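Local structure of monosaccharide ABC transporter substrate-binding protein, CUT2 family (Bradyrhizobium sp., 4YHS) at residues P66-A71 with G75-V80; G79-S84 with V89-V94; G97-L102 with L147-S152; A119-A124 with R304-Q309; V338-A341 with P346-F349. The protein probably binds a monosaccharide or similar small solute and delivers it to a CUT2-family ABC transporter for uptake. All coordinates share one frame; numbering follows the deposited sequence.

Contact 1: residues P66-A71 with G75-V80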
# COMPACT_ATOMS: atom_id res chain seq x y z
N PRO A 66 1.83 4.16 12.83
CA PRO A 66 3.15 4.79 12.90
C PRO A 66 3.08 6.32 13.00
O PRO A 66 3.94 6.94 13.64
CB PRO A 66 3.81 4.36 11.58
CG PRO A 66 2.66 4.11 10.66
CD PRO A 66 1.56 3.56 11.51
N HIS A 67 2.04 6.89 12.39
CA HIS A 67 1.86 8.34 12.28
C HIS A 67 0.54 8.58 11.54
O HIS A 67 -0.12 7.63 11.11
CB HIS A 67 3.03 8.99 11.54
CG HIS A 67 3.17 8.58 10.10
ND1 HIS A 67 2.30 9.00 9.12
CD2 HIS A 67 4.09 7.80 9.49
CE1 HIS A 67 2.68 8.49 7.95
NE2 HIS A 67 3.77 7.77 8.15
N MSE A 68 0.18 9.84 11.37
CA MSE A 68 -1.00 10.24 10.59
C MSE A 68 -0.62 11.43 9.74
O MSE A 68 -1.34 12.43 9.67
CB MSE A 68 -2.18 10.59 11.51
CG MSE A 68 -3.50 10.76 10.81
SE MSE A 68 -4.15 8.98 10.32
CE MSE A 68 -4.65 8.32 12.09
N LYS A 69 0.55 11.32 9.12
CA LYS A 69 1.17 12.45 8.41
C LYS A 69 0.89 12.53 6.92
O LYS A 69 1.14 13.57 6.31
CB LYS A 69 2.69 12.41 8.61
CG LYS A 69 3.07 12.74 10.03
CD LYS A 69 4.48 12.25 10.41
CE LYS A 69 5.51 13.19 9.92
NZ LYS A 69 6.89 12.60 10.01
N ASP A 70 0.38 11.45 6.32
CA ASP A 70 0.16 11.48 4.88
C ASP A 70 -1.18 10.87 4.50
O ASP A 70 -1.90 10.36 5.34
CB ASP A 70 1.31 10.77 4.12
CG ASP A 70 1.49 9.30 4.50
OD1 ASP A 70 0.60 8.69 5.12
OD2 ASP A 70 2.56 8.72 4.14
N ALA A 71 -1.48 10.93 3.20
CA ALA A 71 -2.78 10.49 2.70
C ALA A 71 -2.90 8.98 2.83
O ALA A 71 -4.00 8.45 3.03
CB ALA A 71 -2.96 10.91 1.27
N GLY A 75 -5.87 7.13 4.58
CA GLY A 75 -6.66 6.09 3.95
C GLY A 75 -6.83 4.84 4.81
O GLY A 75 -7.93 4.28 4.93
N VAL A 76 -5.75 4.38 5.43
CA VAL A 76 -5.86 3.24 6.32
C VAL A 76 -6.80 3.58 7.50
O VAL A 76 -7.63 2.75 7.89
CB VAL A 76 -4.50 2.79 6.85
CG1 VAL A 76 -4.66 1.52 7.62
CG2 VAL A 76 -3.51 2.61 5.73
N ASP A 77 -6.66 4.79 8.05
CA ASP A 77 -7.52 5.28 9.14
C ASP A 77 -9.00 5.19 8.75
O ASP A 77 -9.85 4.73 9.50
CB ASP A 77 -7.16 6.71 9.52
CG ASP A 77 -8.05 7.27 10.61
OD1 ASP A 77 -8.07 6.71 11.73
OD2 ASP A 77 -8.71 8.27 10.35
N TYR A 78 -9.30 5.71 7.57
CA TYR A 78 -10.66 5.70 7.05
C TYR A 78 -11.23 4.28 7.01
O TYR A 78 -12.34 4.06 7.45
CB TYR A 78 -10.68 6.33 5.65
CG TYR A 78 -12.03 6.29 4.97
CD1 TYR A 78 -13.02 7.24 5.28
CD2 TYR A 78 -12.31 5.34 4.01
CE1 TYR A 78 -14.25 7.20 4.66
CE2 TYR A 78 -13.53 5.31 3.37
CZ TYR A 78 -14.50 6.23 3.71
OH TYR A 78 -15.74 6.21 3.08
N GLY A 79 -10.45 3.32 6.52
CA GLY A 79 -10.87 1.93 6.44
C GLY A 79 -11.13 1.35 7.81
O GLY A 79 -12.16 0.73 8.04
N VAL A 80 -10.20 1.55 8.73
CA VAL A 80 -10.37 0.99 10.08
C VAL A 80 -11.59 1.61 10.76
O VAL A 80 -12.37 0.88 11.39
CB VAL A 80 -9.10 1.18 10.94
CG1 VAL A 80 -9.33 0.68 12.34
CG2 VAL A 80 -7.95 0.40 10.35
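The side chain of Met68, a selenomethionine, lies across that of Asp77 at about a right angle, its last two atoms set against the methylene and carboxylate of the aspartate. Met68 SE is 3.9 Å from Asp77 CB, and Met68 CE comes to 3.8 Å from Asp77 OD1, which is van der Waals contact and nothing more. Met68 leaves the loop with CG anti to the backbone N (chi1 -169°); two further bends, at chi2 and chi3, bring the selenium and methyl round to helix 71-87. The same loop runs straight into that helix. Asp70 is the N-cap, its OD1 accepting from the backbone N of Trp73, and Ala71 O receives Gly75 N at 2.8 Å in a helical i to i+4 bond. Just before the cap, Lys69 N donates to His67 ND1 at 2.9 Å, which helps fix the rotation of the imidazole, while the ring itself meets Trp73 edge-to-face. This is the turn from strand 60-65 into the next helix of an alpha/beta lobe. The carboxylate of Asp77 is buried, and its OD2 takes a hydrogen bond from the backbone N of Val352 near the C-terminus. The Met68-Asp77 overlap offers OD1 no donor and is van der Waals packing, whereas the backbone donor at OD2 probably does much to stabilise the buried carboxylate.

Contact 2: residues G79-S84 with V89-V94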
# COMPACT_ATOMS: atom_id res chain seq x y z
N GLY A 79 -10.45 3.32 6.52
CA GLY A 79 -10.87 1.93 6.44
C GLY A 79 -11.13 1.35 7.81
O GLY A 79 -12.16 0.73 8.04
N VAL A 80 -10.20 1.55 8.73
CA VAL A 80 -10.37 0.99 10.08
C VAL A 80 -11.59 1.61 10.76
O VAL A 80 -12.37 0.88 11.39
CB VAL A 80 -9.10 1.18 10.94
CG1 VAL A 80 -9.33 0.68 12.34
CG2 VAL A 80 -7.95 0.40 10.35
N ALA A 81 -11.78 2.93 10.61
CA ALA A 81 -12.88 3.62 11.30
C ALA A 81 -14.22 3.21 10.71
O ALA A 81 -15.19 2.98 11.43
CB ALA A 81 -12.75 5.13 11.23
N GLU A 82 -14.26 3.13 9.38
CA GLU A 82 -15.52 2.84 8.71
C GLU A 82 -15.88 1.36 8.91
O GLU A 82 -17.06 1.03 9.12
CB GLU A 82 -15.43 3.20 7.23
CG GLU A 82 -15.40 4.68 6.93
CD GLU A 82 -16.74 5.34 7.28
OE1 GLU A 82 -17.79 4.86 6.80
OE2 GLU A 82 -16.72 6.30 8.06
N GLU A 83 -14.90 0.47 8.91
CA GLU A 83 -15.23 -0.95 9.10
C GLU A 83 -15.62 -1.19 10.56
O GLU A 83 -16.54 -1.95 10.84
CB GLU A 83 -14.07 -1.85 8.67
CG GLU A 83 -14.45 -3.36 8.62
CD GLU A 83 -15.39 -3.68 7.47
OE1 GLU A 83 -15.91 -2.76 6.79
OE2 GLU A 83 -15.61 -4.87 7.24
N SER A 84 -14.97 -0.53 11.50
CA SER A 84 -15.39 -0.65 12.90
C SER A 84 -16.85 -0.18 13.10
O SER A 84 -17.64 -0.84 13.77
CB SER A 84 -14.42 0.11 13.81
OG SER A 84 -13.11 -0.45 13.75
N VAL A 89 -18.26 -2.17 16.28
CA VAL A 89 -17.24 -2.38 17.31
C VAL A 89 -16.61 -1.03 17.64
O VAL A 89 -16.84 -0.05 16.94
CB VAL A 89 -16.17 -3.42 16.86
CG1 VAL A 89 -16.84 -4.79 16.70
CG2 VAL A 89 -15.45 -2.99 15.58
N LYS A 90 -15.85 -1.00 18.73
CA LYS A 90 -15.25 0.23 19.26
C LYS A 90 -13.77 0.28 19.00
O LYS A 90 -13.01 -0.51 19.55
CB LYS A 90 -15.46 0.36 20.77
CG LYS A 90 -16.90 0.24 21.28
CD LYS A 90 -16.98 0.50 22.80
CE LYS A 90 -17.82 -0.54 23.57
NZ LYS A 90 -17.09 -1.82 23.87
N MSE A 91 -13.38 1.22 18.16
CA MSE A 91 -11.98 1.43 17.83
C MSE A 91 -11.40 2.52 18.73
O MSE A 91 -12.07 3.51 19.00
CB MSE A 91 -11.83 1.84 16.35
CG MSE A 91 -10.49 2.56 16.04
SE MSE A 91 -10.49 3.36 14.32
CE MSE A 91 -11.41 4.99 14.88
N ASN A 92 -10.18 2.31 19.20
CA ASN A 92 -9.42 3.34 19.91
C ASN A 92 -8.10 3.43 19.16
O ASN A 92 -7.28 2.51 19.25
CB ASN A 92 -9.25 2.97 21.40
CG ASN A 92 -8.01 3.58 22.03
OD1 ASN A 92 -7.75 4.78 21.90
ND2 ASN A 92 -7.24 2.75 22.73
N LEU A 93 -7.92 4.47 18.35
CA LEU A 93 -6.72 4.55 17.51
C LEU A 93 -5.75 5.56 18.10
O LEU A 93 -6.17 6.64 18.54
CB LEU A 93 -7.06 4.94 16.08
CG LEU A 93 -5.91 4.89 15.05
CD1 LEU A 93 -6.45 4.50 13.69
CD2 LEU A 93 -5.18 6.25 14.95
N VAL A 94 -4.48 5.15 18.16
CA VAL A 94 -3.38 5.98 18.61
C VAL A 94 -2.30 5.98 17.50
O VAL A 94 -2.20 5.03 16.72
CB VAL A 94 -2.80 5.48 19.96
CG1 VAL A 94 -3.89 5.61 21.04
CG2 VAL A 94 -2.32 4.03 19.86
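Met91, a selenomethionine, reaches from strand 90-94 to helix 79-84 across the interior of a beta-alpha-beta unit made of strand 60-65, helix 71-87 and strand 90-95. Its CB lies 3.7 Å from Ser84 OG. CG, anti to the backbone N (chi1 159°), directs the chain toward the preceding helical turn. There Met91 SE meets Val80 CG1 at 3.5 Å, the two side chains crossing at about a right angle, and it also touches the backbone of Ala81. After a bend at chi3, the terminal Met91 CE ends 3.9 Å from Ala81 CB. The short axes of helix and strand run nearly antiparallel, at 160° and 8.4 Å apart, as expected where a chain turns back on itself, and Met91 bridges them. Ser84 closes the end of the interface nearest the turn. Its hydroxyl folds back to donate to Val80 O, Ser84 OG lying 2.8 Å from it and arriving on the opposite face of that carbonyl from Ser84 N, so the one oxygen is gripped by two donors. With an alanine here, Val80 O would probably lose its hydroxyl donor and keep the backbone one, and a small gap would open beside Met91 CB and Val89 CG2. Val307 of helix 299-314 packs against both Val80 and Ser84. Val89 CG2, in the crowded position between its own N and carbonyl carbon, lies 3.7 Å from Ser84 CB, while Val89 N donates to Ser84 O at 2.9 Å in a nearly straight bond, with an N-H...O angle of 170°.

Contact 3: residues G97-L102 with L147-S152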
# COMPACT_ATOMS: atom_id res chain seq x y z
N GLY A 97 3.42 9.40 15.85
CA GLY A 97 3.97 10.66 15.38
C GLY A 97 5.11 10.58 14.39
O GLY A 97 5.62 11.61 13.98
N GLY A 98 5.49 9.40 13.94
CA GLY A 98 6.56 9.31 12.95
C GLY A 98 7.34 8.02 13.03
O GLY A 98 7.34 7.36 14.06
N TYR A 99 8.00 7.67 11.93
CA TYR A 99 8.79 6.45 11.90
C TYR A 99 10.07 6.53 12.74
O TYR A 99 10.77 5.52 12.91
CB TYR A 99 9.11 6.08 10.45
CG TYR A 99 8.00 5.30 9.76
CD1 TYR A 99 7.68 4.01 10.17
CD2 TYR A 99 7.28 5.85 8.71
CE1 TYR A 99 6.66 3.30 9.56
CE2 TYR A 99 6.25 5.14 8.08
CZ TYR A 99 5.95 3.86 8.52
OH TYR A 99 4.95 3.14 7.95
N THR A 100 10.37 7.69 13.32
CA THR A 100 11.44 7.80 14.28
C THR A 100 11.01 7.36 15.69
O THR A 100 11.81 7.33 16.63
CB THR A 100 11.97 9.25 14.38
OG1 THR A 100 10.88 10.14 14.62
CG2 THR A 100 12.67 9.66 13.09
N GLU A 101 9.74 7.02 15.84
CA GLU A 101 9.13 6.95 17.17
C GLU A 101 8.75 5.53 17.60
O GLU A 101 7.69 5.33 18.20
CB GLU A 101 7.88 7.84 17.22
CG GLU A 101 8.16 9.30 16.87
CD GLU A 101 9.22 9.90 17.75
OE1 GLU A 101 8.99 9.97 18.98
OE2 GLU A 101 10.30 10.26 17.24
N LEU A 102 9.64 4.56 17.38
CA LEU A 102 9.38 3.20 17.81
C LEU A 102 9.06 3.13 19.32
O LEU A 102 8.15 2.44 19.72
CB LEU A 102 10.56 2.30 17.48
CG LEU A 102 10.48 0.86 18.01
CD1 LEU A 102 9.40 0.07 17.31
CD2 LEU A 102 11.81 0.15 17.88
N LEU A 147 -0.84 -5.03 10.25
CA LEU A 147 -1.52 -4.18 9.24
C LEU A 147 -0.50 -3.40 8.42
O LEU A 147 0.34 -2.66 8.98
CB LEU A 147 -2.51 -3.22 9.93
CG LEU A 147 -3.16 -2.12 9.07
CD1 LEU A 147 -4.05 -2.65 7.97
CD2 LEU A 147 -3.99 -1.18 9.96
N VAL A 148 -0.53 -3.64 7.11
CA VAL A 148 0.20 -2.91 6.08
C VAL A 148 1.71 -3.18 6.02
O VAL A 148 2.22 -3.53 4.94
CB VAL A 148 0.01 -1.38 6.20
CG1 VAL A 148 0.86 -0.68 5.12
CG2 VAL A 148 -1.47 -0.99 5.94
N ASN A 149 2.42 -3.01 7.12
CA ASN A 149 3.89 -2.91 7.06
C ASN A 149 4.66 -4.22 7.17
O ASN A 149 5.70 -4.37 6.52
CB ASN A 149 4.42 -1.98 8.14
CG ASN A 149 4.20 -0.55 7.81
OD1 ASN A 149 3.89 -0.20 6.67
ND2 ASN A 149 4.39 0.33 8.80
N GLY A 150 4.19 -5.16 7.98
CA GLY A 150 4.85 -6.45 8.11
C GLY A 150 5.67 -6.52 9.37
O GLY A 150 6.56 -5.71 9.61
N ILE A 151 5.32 -7.49 10.18
CA ILE A 151 5.96 -7.76 11.46
C ILE A 151 6.51 -9.18 11.46
O ILE A 151 5.83 -10.10 11.01
CB ILE A 151 4.94 -7.59 12.61
CG1 ILE A 151 4.51 -6.12 12.72
CG2 ILE A 151 5.45 -8.12 13.94
CD1 ILE A 151 3.23 -5.96 13.51
N SER A 152 7.74 -9.35 11.97
CA SER A 152 8.40 -10.68 11.94
C SER A 152 8.07 -11.54 13.17
O SER A 152 8.37 -12.73 13.21
CB SER A 152 9.91 -10.50 11.79
OG SER A 152 10.53 -10.09 12.99
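Asn149 ND2 is shared between two acceptors, the phenol oxygen of Tyr99 across the contact and the backbone O of Ala124, which is its stronger partner. From Asn149 ND2 to Tyr99 OH the distance is 3.0 Å and the N-H...O angle 153°, with the phenol oxygen somewhat tilted from the amide plane. The two side chains come from opposite directions. The amide nitrogen arrives at the edge of the tyrosine ring, in its plane, while ring and amide are turned 40° against each other. The chi1 of -76° sets Asn149 CG anti to its carbonyl carbon and carries the amide toward the phenol. Tyr99 projects from a type I turn, Gly98 to Glu101, closed by Glu101 N to Gly98 O at 3.0 Å. Beside it, the ring of His67 meets the tyrosine ring at a steep angle, and Trp73 touches both Tyr99 and Asn149. A bound bis-tris molecule, probably from the crystallisation liquor, lies about 5 Å from the Tyr99 side chain. Polar and aromatic groups gathered on loops that follow parallel strands are consistent with the solute-binding cleft of a periplasmic binding protein.

Contact 4: residues A119-A124 with R304-Q309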
# COMPACT_ATOMS: atom_id res chain seq x y z
N ALA A 119 -8.40 -6.73 21.23
CA ALA A 119 -7.42 -7.04 20.19
C ALA A 119 -6.60 -5.80 19.87
O ALA A 119 -7.06 -4.68 20.12
CB ALA A 119 -8.11 -7.57 18.92
N VAL A 120 -5.40 -6.02 19.33
CA VAL A 120 -4.51 -4.95 18.91
C VAL A 120 -4.19 -5.08 17.41
O VAL A 120 -3.71 -6.11 16.96
CB VAL A 120 -3.20 -4.95 19.74
CG1 VAL A 120 -2.29 -3.84 19.27
CG2 VAL A 120 -3.52 -4.76 21.24
N ILE A 121 -4.44 -4.02 16.64
CA ILE A 121 -4.11 -3.94 15.23
C ILE A 121 -2.94 -2.97 15.11
O ILE A 121 -3.02 -1.87 15.59
CB ILE A 121 -5.36 -3.47 14.42
CG1 ILE A 121 -6.46 -4.52 14.55
CG2 ILE A 121 -5.03 -3.23 12.97
CD1 ILE A 121 -7.81 -4.02 14.04
N ILE A 122 -1.84 -3.41 14.50
CA ILE A 122 -0.60 -2.63 14.48
C ILE A 122 -0.07 -2.37 13.07
O ILE A 122 0.14 -3.30 12.30
CB ILE A 122 0.53 -3.37 15.24
CG1 ILE A 122 0.15 -3.66 16.67
CG2 ILE A 122 1.82 -2.54 15.25
CD1 ILE A 122 1.21 -4.47 17.41
N GLY A 123 0.18 -1.10 12.77
CA GLY A 123 0.98 -0.69 11.64
C GLY A 123 2.37 -0.39 12.18
O GLY A 123 2.62 0.68 12.72
N ALA A 124 3.27 -1.37 12.04
CA ALA A 124 4.52 -1.36 12.80
C ALA A 124 5.57 -0.41 12.25
O ALA A 124 5.82 -0.37 11.05
CB ALA A 124 5.09 -2.75 12.85
N ARG A 304 -9.81 -2.10 6.57
CA ARG A 304 -11.06 -2.85 6.81
C ARG A 304 -10.84 -4.35 7.12
O ARG A 304 -11.48 -4.88 8.01
CB ARG A 304 -12.00 -2.75 5.60
CG ARG A 304 -12.45 -1.35 5.19
CD ARG A 304 -13.58 -1.46 4.17
NE ARG A 304 -14.13 -0.15 3.74
CZ ARG A 304 -15.20 0.43 4.29
NH1 ARG A 304 -15.82 -0.14 5.33
NH2 ARG A 304 -15.67 1.59 3.80
N ILE A 305 -9.99 -5.02 6.33
CA ILE A 305 -9.73 -6.44 6.52
C ILE A 305 -9.13 -6.72 7.89
O ILE A 305 -9.51 -7.69 8.53
CB ILE A 305 -8.81 -7.00 5.40
CG1 ILE A 305 -9.64 -7.14 4.12
CG2 ILE A 305 -8.22 -8.38 5.79
CD1 ILE A 305 -8.87 -7.44 2.91
N ALA A 306 -8.21 -5.87 8.35
CA ALA A 306 -7.62 -6.04 9.69
C ALA A 306 -8.69 -6.03 10.78
O ALA A 306 -8.64 -6.83 11.71
CB ALA A 306 -6.61 -4.93 9.96
N VAL A 307 -9.64 -5.12 10.67
CA VAL A 307 -10.72 -5.06 11.64
C VAL A 307 -11.57 -6.32 11.55
O VAL A 307 -11.87 -6.95 12.59
CB VAL A 307 -11.61 -3.82 11.44
CG1 VAL A 307 -12.89 -3.87 12.30
CG2 VAL A 307 -10.81 -2.56 11.75
N ASP A 308 -11.96 -6.71 10.34
CA ASP A 308 -12.76 -7.93 10.17
C ASP A 308 -12.05 -9.17 10.71
O ASP A 308 -12.64 -9.99 11.41
CB ASP A 308 -13.10 -8.16 8.70
CG ASP A 308 -14.07 -9.33 8.51
OD1 ASP A 308 -15.16 -9.29 9.11
OD2 ASP A 308 -13.75 -10.30 7.78
N GLN A 309 -10.77 -9.29 10.39
CA GLN A 309 -9.96 -10.37 10.92
C GLN A 309 -9.99 -10.40 12.47
O GLN A 309 -10.17 -11.47 13.08
CB GLN A 309 -8.52 -10.22 10.43
CG GLN A 309 -8.23 -10.72 9.00
CD GLN A 309 -6.86 -10.30 8.54
OE1 GLN A 309 -6.37 -9.25 8.96
NE2 GLN A 309 -6.22 -11.14 7.74
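Strand 119-122 lies inside the sheet of one alpha/beta lobe, and helix 299-314 packs on the face of that sheet to which Ile121 points, meeting it through Ala306 and Val307. Both branches of the isoleucine are used. CG2 rests on the methyl of Ala306, with Ile121 CG2 and Ala306 CB 3.8 Å apart. The longer branch, with CG1 anti to the carbonyl carbon (chi1 -64°) and the chain extended at chi2, lies against the helix backbone: Ile121 CD1 is 3.7 Å from Ala306 O and 3.9 Å from Val307 CA. Val307 directs its CB away from the strand, yet Val307 CG2 still comes to 4.0 Å from Ile121 CD1. No hydrogen bond passes between the two segments; the side chains that meet are all aliphatic, with the Ala306 carbonyl oxygen the one polar atom Ile121 touches. The small side chain of Ala306 lets the helix approach the strand closely, with the CA atoms of Ile121 and Ala306 6.9 Å apart. Around this patch, Ile145 and Leu147 of the adjoining strand touch Ile121, and Leu87 of helix 71-87 touches Val307. The backbone of Ile121 is hydrogen-bonded to Cys62 and Ser64 of strand 60-65, and Cys62 forms a disulfide with Cys112. Away from the strand, Arg304 makes a salt bridge to Glu83, and Asp308 one to Arg312 a turn further along the same helix. A helix from late in the chain lying against a sheet built mainly from early strands is characteristic of type I periplasmic binding proteins, whose chain crosses between two lobes and back.

Contact 5: residues V338-A341 with P346-F349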
# COMPACT_ATOMS: atom_id res chain seq x y z
N VAL A 338 -13.84 2.59 -10.27
CA VAL A 338 -13.47 2.24 -8.91
C VAL A 338 -13.87 3.33 -7.92
O VAL A 338 -13.58 4.51 -8.15
CB VAL A 338 -11.93 2.03 -8.80
CG1 VAL A 338 -11.51 1.71 -7.37
CG2 VAL A 338 -11.47 0.93 -9.76
N PRO A 339 -14.58 2.96 -6.84
CA PRO A 339 -14.85 4.01 -5.85
C PRO A 339 -13.52 4.49 -5.29
O PRO A 339 -12.72 3.65 -4.86
CB PRO A 339 -15.66 3.29 -4.75
CG PRO A 339 -16.22 2.08 -5.42
CD PRO A 339 -15.14 1.66 -6.42
N GLN A 340 -13.29 5.80 -5.32
CA GLN A 340 -12.08 6.37 -4.69
C GLN A 340 -11.83 5.84 -3.30
O GLN A 340 -10.67 5.52 -2.96
CB GLN A 340 -12.19 7.89 -4.61
CG GLN A 340 -10.97 8.54 -3.97
CD GLN A 340 -11.05 10.05 -4.01
OE1 GLN A 340 -11.52 10.64 -4.99
NE2 GLN A 340 -10.59 10.69 -2.94
N ALA A 341 -12.90 5.73 -2.51
CA ALA A 341 -12.79 5.35 -1.10
C ALA A 341 -12.35 3.92 -0.86
O ALA A 341 -12.14 3.55 0.31
CB ALA A 341 -14.10 5.60 -0.37
N PRO A 346 -11.23 9.72 1.31
CA PRO A 346 -12.02 10.76 0.64
C PRO A 346 -11.28 12.09 0.70
O PRO A 346 -10.56 12.31 1.69
CB PRO A 346 -13.31 10.80 1.47
CG PRO A 346 -13.37 9.41 2.13
CD PRO A 346 -11.96 9.11 2.44
N ASP A 347 -11.44 12.95 -0.29
CA ASP A 347 -10.97 14.34 -0.16
C ASP A 347 -11.57 15.00 1.07
O ASP A 347 -12.74 14.85 1.37
CB ASP A 347 -11.35 15.17 -1.38
CG ASP A 347 -10.77 14.61 -2.65
OD1 ASP A 347 -9.58 14.81 -2.89
OD2 ASP A 347 -11.52 13.98 -3.41
N GLY A 348 -10.74 15.72 1.82
CA GLY A 348 -11.25 16.53 2.91
C GLY A 348 -11.43 15.73 4.19
O GLY A 348 -11.68 16.30 5.23
N PHE A 349 -11.30 14.41 4.10
CA PHE A 349 -11.50 13.54 5.26
C PHE A 349 -10.51 13.92 6.35
O PHE A 349 -9.32 14.10 6.10
CB PHE A 349 -11.34 12.06 4.88
CG PHE A 349 -11.39 11.10 6.06
CD1 PHE A 349 -12.59 10.85 6.73
CD2 PHE A 349 -10.25 10.48 6.50
CE1 PHE A 349 -12.61 9.95 7.80
CE2 PHE A 349 -10.29 9.57 7.57
CZ PHE A 349 -11.47 9.33 8.20
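Gln340, Pro346 and Asp347 carry this contact, in which the amide of the glutamine reaches over to the start of a tight turn. Its chain is extended beyond CG, which is itself anti to the backbone N (chi1 -180°), and this brings Gln340 NE2 to 3.9 Å from Pro346 CA. There the same nitrogen, Gln340 NE2, makes a weak hydrogen bond to Asp347 OD2, 3.5 Å long. Amide and carboxylate planes stand nearly perpendicular, 89° apart, and the side chains cross at about a right angle. The stronger partner of Gln340 NE2 is the backbone O of Pro345, just ahead of the turn, so the aspartate adds a secondary hold. Pro346 directs its CB away from Gln340 and meets the amide through its CA. Pro346 to Phe349 form a type II beta turn, with Phe349 N to Pro346 O at 3.3 Å and Gly348 at a positive phi of 84°. A leucine in place of Gln340 would probably leave Pro345 O without this donor and Asp347 without its weak tether, allowing the two loop segments to shift. Both segments belong to the C-terminal tail that follows strand 322-331. They lie over helix 71-87, where Ala341 and Pro346 touch Tyr78, and Phe349 meets the Tyr78 ring edge-to-face while also packing on Leu74 and Asp77.

In the fold
Contacts 2 and 4 are the buried ones, each setting a helix against a strand of the same sheet by apolar packing, although contact 2 also keeps a backbone bond near its turn. Their centres are about 9 Å apart, and they join where helices 71-87 and 299-314 pack together. Contacts 3 and 5 lie at the surface and depend on side-chain amides, but in different places: contact 3 beside the bound bis-tris, contact 5 in the C-terminal tail. Contact 1, partly buried, mixes a helical backbone bond with a selenomethionine laid on a carboxylate. Helix 71-87 enters contacts 1 and 2, and Tyr78 carries it against contact 5. Contacts 3 and 4 are connected by Asn149 ND2 bonding to Ala124 O.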